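Local coordinates for DUF4442 domain-containing protein (Pseudomonas aeruginosa, PDB 1YOC) that is of unknown function but has a hotdog fold and belongs to a family related to PaaI-type thioesterases, so it may act on acyl thioesters, at residues B[7-11]-B[36-40]; B[28-34]-B[68-72]; B[77-83]-B[115-119]; B[102-108]-B[126-132]. All blocks are in the same frame, centred on the assembly; numbering follows the deposited sequence.

Contact 1: B[7-11]-B[36-40]; sequences MQMYQ and FVELR
L39 is pressed against two successive residues of the helix, and its CD2 methyl marks the densest spot. Q8 CG stands 3.3 Å from L39 CD2, closer than aliphatic carbons usually sit, while M7 CB meets the same methyl at 3.7 Å. M7 CG, set beside its backbone N by chi1, lies 3.7 Å from F36 CE2. The bend at chi2 (-55°) then places the sulfur beside the ring, with M7 SD 5.0 Å from the F36 centroid in an oblique Met-aromatic contact. L39 CD2 also hangs over one face of F36 near its rim, which ties the two strand residues together beneath the helix.

In fold terms, helix 2-13 lies over strand 35-40, an outermost strand of the chain's antiparallel hotdog sheet; the axes of 7-11 and 38-40 approach to 9.4 Å, their directions 142° apart. M7 continues inward to L72 and T76 of the long helix 63-81, with F18 and I22 of helix 15-25 also packed against it. Along the strand's edge, V37 and E38 both face E45 of strand 43-48 as a classic beta bulge, and the chain turns a corner at V37.

Toward solvent the contact thins to polar groups. Q8, extended beyond CG, donates from NE2 to L39 O at 3.1 Å; the acceptor lies almost in the amide plane, but the donor stands well above the carbonyl plane. Q11 lies across the strand's entry, its aliphatic CG 3.5 Å from F36 O, whereas the side chains of V37 and E38 start out away from the helix.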
# COMPACT_ATOMS: atom_id res chain seq x y z
N MET B 7 2.38 17.27 11.03
CA MET B 7 2.51 16.08 11.85
C MET B 7 3.09 16.41 13.23
O MET B 7 2.59 15.95 14.25
CB MET B 7 3.40 15.02 11.18
CG MET B 7 2.88 14.50 9.83
SD MET B 7 1.20 13.84 9.86
CE MET B 7 0.95 13.62 7.99
N GLN B 8 4.14 17.21 13.24
CA GLN B 8 4.78 17.52 14.51
C GLN B 8 3.89 18.33 15.41
O GLN B 8 3.73 18.00 16.59
CB GLN B 8 6.10 18.25 14.26
CG GLN B 8 7.11 17.36 13.54
CD GLN B 8 8.40 18.07 13.12
OE1 GLN B 8 8.38 19.10 12.42
NE2 GLN B 8 9.53 17.51 13.54
N MET B 9 3.33 19.39 14.86
CA MET B 9 2.44 20.26 15.63
C MET B 9 1.35 19.45 16.35
O MET B 9 1.10 19.63 17.55
CB MET B 9 1.82 21.32 14.71
CG MET B 9 0.81 22.23 15.36
SD MET B 9 -0.12 23.32 14.19
CE MET B 9 -1.65 23.52 15.21
N TYR B 10 0.72 18.53 15.64
CA TYR B 10 -0.34 17.78 16.27
C TYR B 10 0.11 16.58 17.10
O TYR B 10 -0.60 16.16 17.99
CB TYR B 10 -1.37 17.36 15.22
CG TYR B 10 -2.23 18.53 14.75
CD1 TYR B 10 -1.78 19.39 13.74
CD2 TYR B 10 -3.46 18.79 15.36
CE1 TYR B 10 -2.56 20.52 13.35
CE2 TYR B 10 -4.24 19.90 14.97
CZ TYR B 10 -3.78 20.76 13.98
OH TYR B 10 -4.52 21.89 13.66
N GLN B 11 1.28 16.02 16.80
CA GLN B 11 1.75 14.89 17.61
C GLN B 11 1.93 15.46 19.03
O GLN B 11 1.57 14.83 20.05
CB GLN B 11 3.07 14.36 17.07
CG GLN B 11 3.71 13.31 17.98
CD GLN B 11 5.23 13.44 17.97
OE1 GLN B 11 5.81 14.13 17.11
NE2 GLN B 11 5.88 12.76 18.91
N PHE B 36 2.55 9.31 15.58
CA PHE B 36 4.01 9.39 15.48
C PHE B 36 4.56 9.24 16.90
O PHE B 36 4.01 9.83 17.87
CB PHE B 36 4.47 10.76 14.98
CG PHE B 36 4.56 10.85 13.49
CD1 PHE B 36 5.76 10.58 12.82
CD2 PHE B 36 3.44 11.18 12.75
CE1 PHE B 36 5.81 10.65 11.41
CE2 PHE B 36 3.49 11.24 11.38
CZ PHE B 36 4.68 10.98 10.69
N VAL B 37 5.65 8.47 17.02
CA VAL B 37 6.36 8.29 18.30
C VAL B 37 7.46 9.35 18.25
O VAL B 37 7.76 10.03 19.25
CB VAL B 37 7.04 6.90 18.40
CG1 VAL B 37 7.91 6.83 19.70
CG2 VAL B 37 6.00 5.84 18.41
N GLU B 38 8.10 9.49 17.09
CA GLU B 38 9.14 10.49 16.95
C GLU B 38 9.24 11.00 15.53
O GLU B 38 9.04 10.26 14.57
CB GLU B 38 10.51 9.94 17.35
CG GLU B 38 11.53 11.06 17.52
CD GLU B 38 12.90 10.59 18.02
OE1 GLU B 38 12.99 9.48 18.59
OE2 GLU B 38 13.88 11.35 17.85
N LEU B 39 9.58 12.28 15.39
CA LEU B 39 9.72 12.84 14.05
C LEU B 39 10.71 14.01 14.14
O LEU B 39 10.51 14.93 14.93
CB LEU B 39 8.37 13.35 13.54
CG LEU B 39 8.41 14.04 12.17
CD1 LEU B 39 8.91 13.07 11.09
CD2 LEU B 39 7.03 14.57 11.78
N ARG B 40 11.78 13.95 13.36
CA ARG B 40 12.76 15.01 13.33
C ARG B 40 13.55 14.79 12.04
O ARG B 40 13.39 13.77 11.37
CB ARG B 40 13.70 14.91 14.54
CG ARG B 40 14.51 13.61 14.61
CD ARG B 40 15.31 13.52 15.95
NE ARG B 40 15.67 12.14 16.26
CZ ARG B 40 16.70 11.50 15.72
NH1 ARG B 40 17.48 12.14 14.85
NH2 ARG B 40 16.94 10.23 16.02

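Contact 2: B[28-34]-B[68-72]; sequences YFASIAP and NAAEL
The F29 ring is covered on one face by L72, whose CD1 methyl stands 3.8 Å from the F29 centroid and only 10° off the ring normal, a CH-pi contact over the centre. At the edge of the same ring, near its plane, E71 CG approaches F29 CZ to 3.8 Å. The carboxamide of N68 comes in obliquely, its plane turned 28° from the phenyl ring. N68 also meets the Y28 ring at a slant, so its amide touches both aromatics. Over the centre of one Y28 face sits S31 OG, 3.7 Å above the plane.

N68, A69, E71 and L72 belong to helix 63-81, the long helix that the sheet of a hotdog fold wraps around, and the 28-34 segment is the connection from helix 15-25 to strand 35-40 that closes over it. The dimer meets here as well: H62 of the second subunit packs edge-to-face with F29, Y28 OH hydrogen-bonds to S31 OG of that subunit, and the equivalent bond joins S31 OG to Y28 OH of the second subunit.

Within the connection Y28 O accepts twice, from S31 N and, at 2.7 Å, from S31 OG, which comes in nearly along the C=O axis. Further along, I32 holds CG1 between its backbone N and carbonyl carbon (chi1 61°), and the extended branch carries I32 CD1 to 3.9 Å from A69 CB. P34 crosses L72 at about a right angle; its ring atom CG rests 3.6 Å from L72 CD2, on the other methyl branch from the one used by F29.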
# COMPACT_ATOMS: atom_id res chain seq x y z
N TYR B 28 -6.24 9.35 3.50
CA TYR B 28 -6.02 7.92 3.47
C TYR B 28 -5.14 7.38 4.60
O TYR B 28 -5.24 6.21 4.92
CB TYR B 28 -5.53 7.45 2.07
CG TYR B 28 -5.73 5.96 1.90
CD1 TYR B 28 -7.02 5.39 1.95
CD2 TYR B 28 -4.63 5.10 1.72
CE1 TYR B 28 -7.19 4.00 1.85
CE2 TYR B 28 -4.79 3.72 1.61
CZ TYR B 28 -6.05 3.18 1.69
OH TYR B 28 -6.17 1.83 1.66
N PHE B 29 -4.29 8.20 5.20
CA PHE B 29 -3.48 7.71 6.31
C PHE B 29 -4.37 7.32 7.51
O PHE B 29 -4.02 6.44 8.30
CB PHE B 29 -2.45 8.75 6.73
CG PHE B 29 -1.26 8.81 5.80
CD1 PHE B 29 -0.56 7.64 5.46
CD2 PHE B 29 -0.81 10.02 5.30
CE1 PHE B 29 0.58 7.71 4.64
CE2 PHE B 29 0.32 10.08 4.50
CZ PHE B 29 1.02 8.93 4.18
N ALA B 30 -5.53 7.95 7.61
CA ALA B 30 -6.49 7.66 8.69
C ALA B 30 -6.98 6.22 8.64
O ALA B 30 -7.42 5.68 9.65
CB ALA B 30 -7.71 8.65 8.61
N SER B 31 -6.89 5.59 7.47
CA SER B 31 -7.33 4.20 7.32
C SER B 31 -6.53 3.28 8.25
O SER B 31 -7.01 2.18 8.55
CB SER B 31 -7.22 3.68 5.86
OG SER B 31 -5.87 3.66 5.39
N ILE B 32 -5.33 3.69 8.68
CA ILE B 32 -4.62 2.83 9.65
C ILE B 32 -4.56 3.46 11.06
O ILE B 32 -3.99 2.86 11.97
CB ILE B 32 -3.18 2.45 9.20
CG1 ILE B 32 -2.30 3.70 9.02
CG2 ILE B 32 -3.24 1.67 7.87
CD1 ILE B 32 -0.79 3.33 8.82
N ALA B 33 -5.16 4.64 11.24
CA ALA B 33 -5.19 5.33 12.56
C ALA B 33 -3.80 5.38 13.19
O ALA B 33 -3.58 4.91 14.29
CB ALA B 33 -6.17 4.59 13.50
N PRO B 34 -2.84 5.99 12.49
CA PRO B 34 -1.47 6.06 13.00
C PRO B 34 -1.18 7.17 14.01
O PRO B 34 -1.98 8.09 14.20
CB PRO B 34 -0.67 6.26 11.71
CG PRO B 34 -1.59 7.28 10.95
CD PRO B 34 -3.02 6.85 11.30
N ASN B 68 1.30 1.49 4.13
CA ASN B 68 0.81 2.83 4.47
C ASN B 68 1.62 3.47 5.60
O ASN B 68 1.95 4.68 5.56
CB ASN B 68 -0.67 2.75 4.85
CG ASN B 68 -1.47 4.00 4.40
OD1 ASN B 68 -2.66 4.10 4.72
ND2 ASN B 68 -0.84 4.91 3.65
N ALA B 69 1.96 2.68 6.62
CA ALA B 69 2.75 3.19 7.74
C ALA B 69 4.14 3.61 7.21
O ALA B 69 4.72 4.61 7.63
CB ALA B 69 2.93 2.08 8.84
N ALA B 70 4.69 2.80 6.30
CA ALA B 70 6.03 3.07 5.74
C ALA B 70 6.01 4.36 4.95
O ALA B 70 6.92 5.20 5.07
CB ALA B 70 6.47 1.90 4.84
N GLU B 71 4.96 4.54 4.15
CA GLU B 71 4.84 5.75 3.36
C GLU B 71 4.74 6.98 4.30
O GLU B 71 5.32 8.04 4.02
CB GLU B 71 3.57 5.67 2.53
CG GLU B 71 3.27 6.92 1.79
CD GLU B 71 3.90 6.94 0.43
OE1 GLU B 71 4.99 6.30 0.23
OE2 GLU B 71 3.29 7.63 -0.44
N LEU B 72 4.01 6.83 5.39
CA LEU B 72 3.83 7.95 6.33
C LEU B 72 5.17 8.31 6.97
O LEU B 72 5.54 9.48 7.06
CB LEU B 72 2.81 7.59 7.40
CG LEU B 72 2.61 8.66 8.50
CD1 LEU B 72 2.05 9.96 7.94
CD2 LEU B 72 1.65 8.04 9.54

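Contact 3: B[77-83]-B[115-119]; sequences MTDASIP and DWQAT
W116 lays one face of its indole on S81. The S81 CB methylene stands 3.5 Å from the centroid of the W116 five-membered ring, 20° off the normal, a CH-pi contact centred on the ring. The rim of the indole is met from two directions: M77 CE touches W116 CZ2 at 3.8 Å, and I82 CG2 approaches W116 CE3, both near the ring plane and both side chains crossing the indole at about a right angle. The M77 sulfur adds an oblique Met-aromatic contact.

The contact joins the C-terminal end of helix 63-81, the central helix of the hotdog fold, to the loop between strands 105-110 and 120-130. That loop makes a type I turn from D115 to A118, and D115 OD1 accepts from Q117 N at 3.1 Å as an Asx turn. W116 NE1 bonds to G111 O within the same loop. S81 OG, beside its backbone N (chi1 -48°), bonds M77 O at 2.6 Å and also pairs with G42 N, leaving the methylene to face the indole. Beyond the helix end, I82 CA and P83 CD pack on W116 O, the latter at 3.2 Å.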
# COMPACT_ATOMS: atom_id res chain seq x y z
N MET B 77 9.43 12.03 7.10
CA MET B 77 10.86 12.28 7.36
C MET B 77 11.51 13.07 6.19
O MET B 77 12.31 13.97 6.40
CB MET B 77 11.63 10.97 7.55
CG MET B 77 13.14 11.20 7.76
SD MET B 77 14.01 9.71 8.28
CE MET B 77 13.80 8.74 6.76
N THR B 78 11.22 12.69 4.95
CA THR B 78 11.79 13.38 3.78
C THR B 78 11.42 14.86 3.80
O THR B 78 12.30 15.73 3.62
CB THR B 78 11.30 12.72 2.49
OG1 THR B 78 11.78 11.36 2.46
CG2 THR B 78 11.81 13.49 1.23
N ASP B 79 10.15 15.13 4.06
CA ASP B 79 9.64 16.51 4.14
C ASP B 79 10.37 17.31 5.24
O ASP B 79 10.65 18.51 5.08
CB ASP B 79 8.14 16.50 4.44
CG ASP B 79 7.48 17.86 4.21
OD1 ASP B 79 7.45 18.29 3.03
OD2 ASP B 79 7.03 18.49 5.21
N ALA B 80 10.65 16.64 6.35
CA ALA B 80 11.34 17.29 7.48
C ALA B 80 12.85 17.43 7.29
O ALA B 80 13.49 18.25 7.95
CB ALA B 80 11.08 16.48 8.79
N SER B 81 13.42 16.65 6.37
CA SER B 81 14.87 16.61 6.21
C SER B 81 15.54 17.34 5.06
O SER B 81 16.69 17.79 5.21
CB SER B 81 15.33 15.15 6.20
OG SER B 81 14.75 14.43 7.27
N ILE B 82 14.87 17.45 3.91
CA ILE B 82 15.55 18.12 2.80
C ILE B 82 15.48 19.63 3.01
O ILE B 82 14.65 20.11 3.78
CB ILE B 82 14.89 17.78 1.45
CG1 ILE B 82 13.44 18.26 1.44
CG2 ILE B 82 14.96 16.24 1.23
CD1 ILE B 82 12.74 18.07 0.08
N PRO B 83 16.36 20.39 2.33
CA PRO B 83 16.41 21.86 2.43
C PRO B 83 15.06 22.43 2.00
O PRO B 83 14.40 21.86 1.11
CB PRO B 83 17.54 22.24 1.44
CG PRO B 83 18.41 21.05 1.45
CD PRO B 83 17.41 19.90 1.45
N ASP B 115 22.21 11.52 2.43
CA ASP B 115 22.71 12.89 2.28
C ASP B 115 21.45 13.71 1.90
O ASP B 115 21.02 13.77 0.74
CB ASP B 115 23.76 12.93 1.16
CG ASP B 115 24.23 14.33 0.85
OD1 ASP B 115 23.73 15.32 1.46
OD2 ASP B 115 25.11 14.44 -0.03
N TRP B 116 20.84 14.32 2.91
CA TRP B 116 19.61 15.05 2.72
C TRP B 116 19.76 16.36 1.98
O TRP B 116 18.77 17.02 1.67
CB TRP B 116 18.94 15.32 4.07
CG TRP B 116 18.43 14.08 4.73
CD1 TRP B 116 18.94 13.48 5.83
CD2 TRP B 116 17.30 13.29 4.32
NE1 TRP B 116 18.20 12.34 6.15
CE2 TRP B 116 17.18 12.22 5.23
CE3 TRP B 116 16.39 13.39 3.26
CZ2 TRP B 116 16.19 11.25 5.12
CZ3 TRP B 116 15.39 12.41 3.14
CH2 TRP B 116 15.30 11.36 4.07
N GLN B 117 20.99 16.75 1.70
CA GLN B 117 21.16 18.00 0.96
C GLN B 117 21.27 17.72 -0.54
O GLN B 117 21.25 18.65 -1.35
CB GLN B 117 22.39 18.78 1.47
CG GLN B 117 22.06 19.77 2.59
CD GLN B 117 21.55 19.08 3.84
OE1 GLN B 117 22.24 18.21 4.39
NE2 GLN B 117 20.35 19.46 4.31
N ALA B 118 21.39 16.44 -0.90
CA ALA B 118 21.53 16.05 -2.30
C ALA B 118 20.22 16.04 -3.10
O ALA B 118 19.14 15.79 -2.55
CB ALA B 118 22.22 14.66 -2.38
N THR B 119 20.28 16.35 -4.39
CA THR B 119 19.08 16.31 -5.22
C THR B 119 19.18 14.98 -5.97
O THR B 119 20.23 14.35 -5.97
CB THR B 119 18.99 17.49 -6.24
OG1 THR B 119 20.21 17.57 -6.99
CG2 THR B 119 18.73 18.81 -5.54

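Contact 4: B[102-108]-B[126-132]; sequences TGDVRAV and VVAYVDD
Y129 O accepts from two donors: R106 N at 2.9 Å, in the carbonyl plane, and water 2 at 3.2 Å. The same water donates to D104 O, bridging this loop residue to strand 126-130. R106 and Y129 form a hydrogen-bonded antiparallel pair, with Y129 N returning to R106 O at 2.8 Å. V108 and V127 form the next such pair, and A107 with A128 between them is non-hydrogen-bonded, their CA atoms 4.1 Å apart.

The two strands are the arms of a hairpin in the hotdog sheet. On one face V105 and A107 pack on L66 and A69 of helix 63-81, and A128 touches F136, with V105 CG1 3.9 Å from A128 CB; V126 packs on A70 and A74 of the same helix. On the other face lie R106, V108, V127 and Y129. R106 stays extended through chi2 and bends at chi3 (95°), a turn that helps lay the guanidinium flat over the Y129 ring, the planes 11° apart and the centres offset. R106 NH1 makes a salt bridge to D132 OD1 at 2.7 Å, the carboxylate being turned 62° from the guanidinium, and NH2 reaches water 3, which donates to D132 O. Nearer the hairpin's open end, V130 CG1 closes on G103 N at 3.5 Å, a buried N-H that has no partner.

With stack, salt bridge and water each using a different part of R106, the guanidinium is fixed in both tilt and rotation, and its charge is probably met mainly by D132, with a weak, long pairing to E45.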
# COMPACT_ATOMS: atom_id res chain seq x y z
N THR B 102 1.11 -9.84 13.72
CA THR B 102 0.01 -10.25 14.61
C THR B 102 -0.35 -9.35 15.78
O THR B 102 -0.99 -9.80 16.75
CB THR B 102 0.34 -11.64 15.15
OG1 THR B 102 1.47 -11.53 16.02
CG2 THR B 102 0.67 -12.60 13.99
N GLY B 103 0.05 -8.09 15.72
CA GLY B 103 -0.27 -7.18 16.81
C GLY B 103 0.01 -5.75 16.38
O GLY B 103 0.17 -5.51 15.17
N ASP B 104 0.04 -4.81 17.32
CA ASP B 104 0.31 -3.41 17.00
C ASP B 104 1.67 -3.28 16.34
O ASP B 104 2.62 -3.94 16.73
CB ASP B 104 0.24 -2.52 18.25
CG ASP B 104 -1.12 -2.59 18.95
OD1 ASP B 104 -2.18 -2.87 18.32
OD2 ASP B 104 -1.13 -2.35 20.17
N VAL B 105 1.72 -2.41 15.35
CA VAL B 105 2.91 -2.17 14.54
C VAL B 105 3.68 -0.89 14.85
O VAL B 105 3.08 0.14 15.19
CB VAL B 105 2.48 -2.14 13.03
CG1 VAL B 105 3.69 -2.01 12.15
CG2 VAL B 105 1.74 -3.45 12.68
N ARG B 106 5.00 -0.99 14.76
CA ARG B 106 5.90 0.16 14.96
C ARG B 106 6.76 0.20 13.67
O ARG B 106 7.38 -0.79 13.31
CB ARG B 106 6.80 -0.08 16.19
CG ARG B 106 7.76 1.07 16.60
CD ARG B 106 8.54 0.70 17.95
NE ARG B 106 9.88 0.11 17.70
CZ ARG B 106 10.20 -1.18 17.86
NH1 ARG B 106 9.28 -2.05 18.27
NH2 ARG B 106 11.43 -1.62 17.62
N ALA B 107 6.77 1.33 12.97
CA ALA B 107 7.57 1.42 11.76
C ALA B 107 8.64 2.47 11.97
O ALA B 107 8.35 3.57 12.41
CB ALA B 107 6.65 1.79 10.55
N VAL B 108 9.87 2.12 11.61
CA VAL B 108 11.00 3.01 11.81
C VAL B 108 11.66 3.37 10.49
O VAL B 108 12.00 2.48 9.70
CB VAL B 108 12.05 2.34 12.74
CG1 VAL B 108 13.28 3.24 12.87
CG2 VAL B 108 11.42 2.01 14.13
N VAL B 126 12.73 1.61 5.61
CA VAL B 126 11.75 1.50 6.69
C VAL B 126 11.69 0.04 7.12
O VAL B 126 11.71 -0.88 6.28
CB VAL B 126 10.31 1.89 6.23
CG1 VAL B 126 9.35 1.76 7.42
CG2 VAL B 126 10.26 3.35 5.69
N VAL B 127 11.65 -0.20 8.42
CA VAL B 127 11.46 -1.55 8.92
C VAL B 127 10.25 -1.49 9.86
O VAL B 127 10.13 -0.57 10.67
CB VAL B 127 12.70 -2.08 9.66
CG1 VAL B 127 12.44 -3.51 10.17
CG2 VAL B 127 13.88 -2.13 8.66
N ALA B 128 9.32 -2.44 9.72
CA ALA B 128 8.17 -2.46 10.61
C ALA B 128 8.33 -3.68 11.51
O ALA B 128 8.78 -4.74 11.08
CB ALA B 128 6.81 -2.52 9.84
N TYR B 129 7.92 -3.46 12.76
CA TYR B 129 8.00 -4.44 13.83
C TYR B 129 6.67 -4.69 14.53
O TYR B 129 5.80 -3.79 14.60
CB TYR B 129 8.93 -3.92 14.95
CG TYR B 129 10.32 -3.57 14.54
CD1 TYR B 129 11.37 -4.49 14.68
CD2 TYR B 129 10.61 -2.31 13.98
CE1 TYR B 129 12.67 -4.19 14.27
CE2 TYR B 129 11.92 -1.99 13.56
CZ TYR B 129 12.94 -2.94 13.72
OH TYR B 129 14.25 -2.64 13.34
N VAL B 130 6.56 -5.90 15.09
CA VAL B 130 5.46 -6.26 15.95
C VAL B 130 6.17 -6.92 17.16
O VAL B 130 6.97 -7.85 16.99
CB VAL B 130 4.42 -7.25 15.32
CG1 VAL B 130 3.51 -7.78 16.42
CG2 VAL B 130 3.55 -6.51 14.28
N ASP B 131 5.88 -6.43 18.37
CA ASP B 131 6.53 -6.96 19.58
C ASP B 131 8.06 -7.00 19.40
O ASP B 131 8.72 -7.99 19.69
CB ASP B 131 5.97 -8.36 19.90
CG ASP B 131 6.41 -8.89 21.29
OD1 ASP B 131 6.57 -8.09 22.22
OD2 ASP B 131 6.57 -10.12 21.43
N ASP B 132 8.60 -5.89 18.89
CA ASP B 132 10.04 -5.73 18.67
C ASP B 132 10.73 -6.67 17.69
O ASP B 132 11.96 -6.68 17.59
CB ASP B 132 10.79 -5.74 20.01
CG ASP B 132 10.35 -4.62 20.90
OD1 ASP B 132 10.17 -3.49 20.39
OD2 ASP B 132 10.15 -4.86 22.09
O HOH W 1 3.26 -5.09 18.96
O HOH W 2 5.12 -2.80 17.61
O HOH W 3 13.11 -3.84 17.98

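Overall arrangement
Contact 2 is the buried member of the set, and it alone is reached by the second subunit; contacts 1, 3 and 4 are each partly buried and stay within one chain. Contacts 2 and 3 use the middle and the C-terminal end of helix 63-81, the centres of the contacts about 21 Å apart, both relying on CH-pi packing against an aromatic ring. Contact 1 joins contact 2 where F36 CZ meets L72 CG at 3.8 Å. Contact 4 is paired sheet backbone, touching contact 2 through A69 and A107, while its outer face carries charge and water. Contacts 3 and 4 lie on opposite sides of the chain's centre, contact 3 at the loop joining strands 105-110 and 120-130, contact 4 toward the hairpin's open end.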